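Local coordinates for protein 4-alpha-glucanotransferase (Streptococcus agalactiae, PDB 6M6T) that is an amylomaltase, a TIM-barrel glucanotransferase that binds glycans in two pockets, at residues 60-64 with 221-227. Residues are numbered along the deposited sequence; the frame is centred on the assembly and turned at random.
With AC1 (4,6-dideoxy-4-{[(1S,4R,5S,6S)-4,5,6-trihydroxy-3-(hydroxymethyl)cyclohex-2-en-1-yl]amino}-alpha-D-glucopyranose), chain I.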
ATOM      1  N   GLN A  60       0.199   8.252   2.463  1.00 62.13           N
ATOM      2  CA  GLN A  60      -0.039   9.545   3.117  1.00 62.43           C
ATOM      3  C   GLN A  60      -1.533   9.597   3.464  1.00 58.08           C
ATOM      4  O   GLN A  60      -2.340  10.216   2.764  1.00 54.48           O
ATOM      5  CB  GLN A  60       0.364  10.694   2.192  1.00 60.54           C
ATOM      6  CG  GLN A  60       0.342  12.066   2.790  1.00 57.97           C
ATOM      7  CD  GLN A  60       0.908  13.083   1.838  1.00 67.66           C
ATOM      8  OE1 GLN A  60       1.901  12.813   1.165  1.00 71.95           O
ATOM      9  NE2 GLN A  60       0.279  14.257   1.760  1.00 60.27           N
ATOM     10  N   SER A  61      -1.888   9.023   4.613  1.00 54.85           N
ATOM     11  CA  SER A  61      -3.249   8.556   4.848  1.00 50.89           C
ATOM     12  C   SER A  61      -3.861   9.192   6.077  1.00 47.93           C
ATOM     13  O   SER A  61      -3.178   9.398   7.082  1.00 56.17           O
ATOM     14  CB  SER A  61      -3.291   7.028   5.013  1.00 52.29           C
ATOM     15  OG  SER A  61      -3.565   6.379   3.779  1.00 56.84           O
ATOM     16  N   PHE A  62      -5.165   9.459   5.991  1.00 42.58           N
ATOM     17  CA  PHE A  62      -5.924   9.974   7.119  1.00 41.12           C
ATOM     18  C   PHE A  62      -5.864   9.051   8.330  1.00 46.60           C
ATOM     19  O   PHE A  62      -6.097   9.512   9.453  1.00 47.81           O
ATOM     20  CB  PHE A  62      -7.391  10.198   6.717  1.00 47.67           C
ATOM     21  CG  PHE A  62      -7.585  11.187   5.592  1.00 51.28           C
ATOM     22  CD1 PHE A  62      -6.762  12.298   5.470  1.00 49.55           C
ATOM     23  CD2 PHE A  62      -8.591  10.995   4.648  1.00 50.59           C
ATOM     24  CE1 PHE A  62      -6.935  13.199   4.417  1.00 49.33           C
ATOM     25  CE2 PHE A  62      -8.772  11.897   3.595  1.00 49.72           C
ATOM     26  CZ  PHE A  62      -7.933  12.993   3.481  1.00 49.96           C
ATOM     27  N   SER A  63      -5.581   7.761   8.143  1.00 47.33           N
ATOM     28  CA  SER A  63      -5.458   6.847   9.276  1.00 43.03           C
ATOM     29  C   SER A  63      -4.638   5.643   8.857  1.00 42.22           C
ATOM     30  O   SER A  63      -4.655   5.236   7.693  1.00 45.28           O
ATOM     31  CB  SER A  63      -6.815   6.373   9.813  1.00 43.43           C
ATOM     32  OG  SER A  63      -6.687   5.251  10.689  1.00 37.75           O
ATOM     33  N   ALA A  64      -3.929   5.070   9.828  1.00 44.97           N
ATOM     34  CA  ALA A  64      -3.099   3.895   9.599  1.00 49.79           C
ATOM     35  C   ALA A  64      -3.887   2.586   9.470  1.00 50.01           C
ATOM     36  O   ALA A  64      -3.263   1.545   9.229  1.00 47.76           O
ATOM     37  CB  ALA A  64      -2.083   3.762  10.735  1.00 49.73           C
ATOM     38  N   VAL A 221       2.344   7.920   8.597  1.00 60.48           N
ATOM     39  CA  VAL A 221       1.034   8.430   8.261  1.00 50.41           C
ATOM     40  C   VAL A 221       1.205   9.876   7.807  1.00 53.22           C
ATOM     41  O   VAL A 221       2.293  10.442   7.870  1.00 53.31           O
ATOM     42  CB  VAL A 221       0.075   8.311   9.454  1.00 46.45           C
ATOM     43  CG1 VAL A 221      -0.029   6.869   9.877  1.00 49.05           C
ATOM     44  CG2 VAL A 221       0.610   9.117  10.600  1.00 40.88           C
ATOM     45  N   SER A 222       0.127  10.477   7.298  1.00 50.05           N
ATOM     46  CA  SER A 222       0.189  11.878   6.898  1.00 53.31           C
ATOM     47  C   SER A 222       0.010  12.795   8.112  1.00 58.15           C
ATOM     48  O   SER A 222      -0.532  12.393   9.149  1.00 58.11           O
ATOM     49  CB  SER A 222      -0.886  12.199   5.868  1.00 52.39           C
ATOM     50  OG  SER A 222      -0.994  13.598   5.682  1.00 54.76           O
ATOM     51  N   ALA A 223       0.459  14.051   7.978  1.00 51.61           N
ATOM     52  CA  ALA A 223       0.232  14.993   9.071  1.00 55.33           C
ATOM     53  C   ALA A 223      -1.239  15.320   9.250  1.00 51.14           C
ATOM     54  O   ALA A 223      -1.611  15.872  10.287  1.00 54.57           O
ATOM     55  CB  ALA A 223       1.023  16.286   8.863  1.00 51.17           C
ATOM     56  N   ASP A 224      -2.072  14.975   8.272  1.00 51.68           N
ATOM     57  CA  ASP A 224      -3.514  15.218   8.296  1.00 50.50           C
ATOM     58  C   ASP A 224      -4.195  13.900   8.644  1.00 50.62           C
ATOM     59  O   ASP A 224      -4.709  13.191   7.784  1.00 50.15           O
ATOM     60  CB  ASP A 224      -3.964  15.743   6.939  1.00 54.33           C
ATOM     61  CG  ASP A 224      -5.311  16.411   6.985  1.00 60.65           C
ATOM     62  OD1 ASP A 224      -5.755  16.775   8.096  1.00 65.59           O
ATOM     63  OD2 ASP A 224      -5.928  16.574   5.904  1.00 60.17           O
ATOM     64  N   SER A 225      -4.225  13.594   9.939  1.00 53.31           N
ATOM     65  CA  SER A 225      -4.431  12.229  10.409  1.00 50.16           C
ATOM     66  C   SER A 225      -5.141  12.209  11.756  1.00 49.44           C
ATOM     67  O   SER A 225      -4.931  13.096  12.585  1.00 55.26           O
ATOM     68  CB  SER A 225      -3.080  11.504  10.525  1.00 52.28           C
ATOM     69  OG  SER A 225      -3.087  10.544  11.569  1.00 53.23           O
ATOM     70  N   VAL A 226      -5.965  11.177  11.969  1.00 48.49           N
ATOM     71  CA  VAL A 226      -6.594  10.968  13.263  1.00 44.49           C
ATOM     72  C   VAL A 226      -5.561  10.638  14.330  1.00 49.03           C
ATOM     73  O   VAL A 226      -5.844  10.766  15.526  1.00 49.70           O
ATOM     74  CB  VAL A 226      -7.666   9.864  13.155  1.00 46.65           C
ATOM     75  CG1 VAL A 226      -7.038   8.503  12.922  1.00 43.02           C
ATOM     76  CG2 VAL A 226      -8.522   9.830  14.397  1.00 48.51           C
ATOM     77  N   GLU A 227      -4.354  10.237  13.931  1.00 48.49           N
ATOM     78  CA  GLU A 227      -3.326   9.902  14.915  1.00 54.27           C
ATOM     79  C   GLU A 227      -2.599  11.152  15.409  1.00 52.86           C
ATOM     80  O   GLU A 227      -2.332  11.290  16.611  1.00 50.58           O
ATOM     81  CB  GLU A 227      -2.334   8.891  14.319  1.00 54.82           C
ATOM     82  CG  GLU A 227      -2.760   7.428  14.478  1.00 58.70           C
ATOM     83  CD  GLU A 227      -3.673   6.943  13.355  1.00 57.03           C
ATOM     84  OE1 GLU A 227      -3.621   7.522  12.242  1.00 52.53           O
ATOM     85  OE2 GLU A 227      -4.438   5.976  13.583  1.00 62.31           O
TER
HETATM   86  C1  AC1 I   2       5.492   7.904  -1.719  1.00 64.42           C
HETATM   87  O2  AC1 I   2       7.016   8.507  -3.556  1.00 60.41           O
HETATM   88  C2  AC1 I   2       5.783   8.856  -2.897  1.00 56.32           C
HETATM   89  C4A AC1 I   2       3.968  15.805  -1.289  1.00 66.97           C
HETATM   90  C3  AC1 I   2       5.842  10.291  -2.462  1.00 54.22           C
HETATM   91  O3  AC1 I   2       6.071  11.035  -3.648  1.00 63.20           O
HETATM   92  C4  AC1 I   2       4.506  10.672  -1.780  1.00 61.04           C
HETATM   93  N4A AC1 I   2       4.325  12.105  -1.392  1.00 60.56           N
HETATM   94  C5  AC1 I   2       4.435   9.778  -0.554  1.00 58.20           C
HETATM   95  O5  AC1 I   2       4.335   8.399  -0.974  1.00 60.24           O
HETATM   96  C6  AC1 I   2       3.209  10.151   0.275  1.00 65.18           C
HETATM   97  C1B AC1 I   2       3.692  13.035  -2.368  1.00 58.83           C
HETATM   98  C2B AC1 I   2       4.758  14.026  -2.804  1.00 68.06           C
HETATM   99  O2B AC1 I   2       5.904  13.331  -3.305  1.00 57.89           O
HETATM  100  C3B AC1 I   2       5.146  14.857  -1.570  1.00 67.01           C
HETATM  101  O3B AC1 I   2       6.357  15.606  -1.811  1.00 60.15           O
HETATM  102  O4  AC1 I   2       4.157  16.591  -0.076  1.00 56.32           O
HETATM  103  C5B AC1 I   2       2.752  15.091  -1.264  1.00 65.94           C
HETATM  104  C7B AC1 I   2       2.624  13.779  -1.806  1.00 56.38           C
HETATM  105  C6B AC1 I   2       1.547  15.850  -0.657  1.00 68.68           C
HETATM  106  O6B AC1 I   2       2.010  16.957   0.147  1.00 64.74           O
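Q60 lays its CG against CB of S222. Its CG is anti to the backbone N (chi1 -172°) and the chain runs on extended, which carries the amide past S222 to the bound AC1. Q60 is thus part of a glycan pocket, and S222 backs its aliphatic part. The hydroxyl of S222 is used within its own turn: OG accepts from N of D224 at 3.1 Å, nearly straight, an ST turn.

O of F62 accepts from N of V226 at 3.0 Å. This ties F62 to the start of helix 226-230. S225 is the N-cap of that helix, with its OG accepting from N of E227 at 2.7 Å. A second, weak bond between the segments runs from N of S222 to O of S61 (3.5 Å). The F62 ring turns its edge to the backbone of D224, with O of D224 near the ring plane and beside CD1. The two side chains run side by side, ring and carboxylate planes 82° apart. The D224 carboxylate has partners elsewhere, a salt bridge to K150 and a hydrogen bond from N of L158.

E227 bends at chi2 (86°) and brings OE1 back to N of A64, a weak bond. CB of A64 touches CG1 of V221 at 3.8 Å.

The contact is largely buried. It joins the loop after barrel strand 43-45 to the one after strand 212-217, its neighbour in the parallel sheet. Helix 140-152 packs on F62, S63 and D224, while helix 277-289 meets A64 and E227.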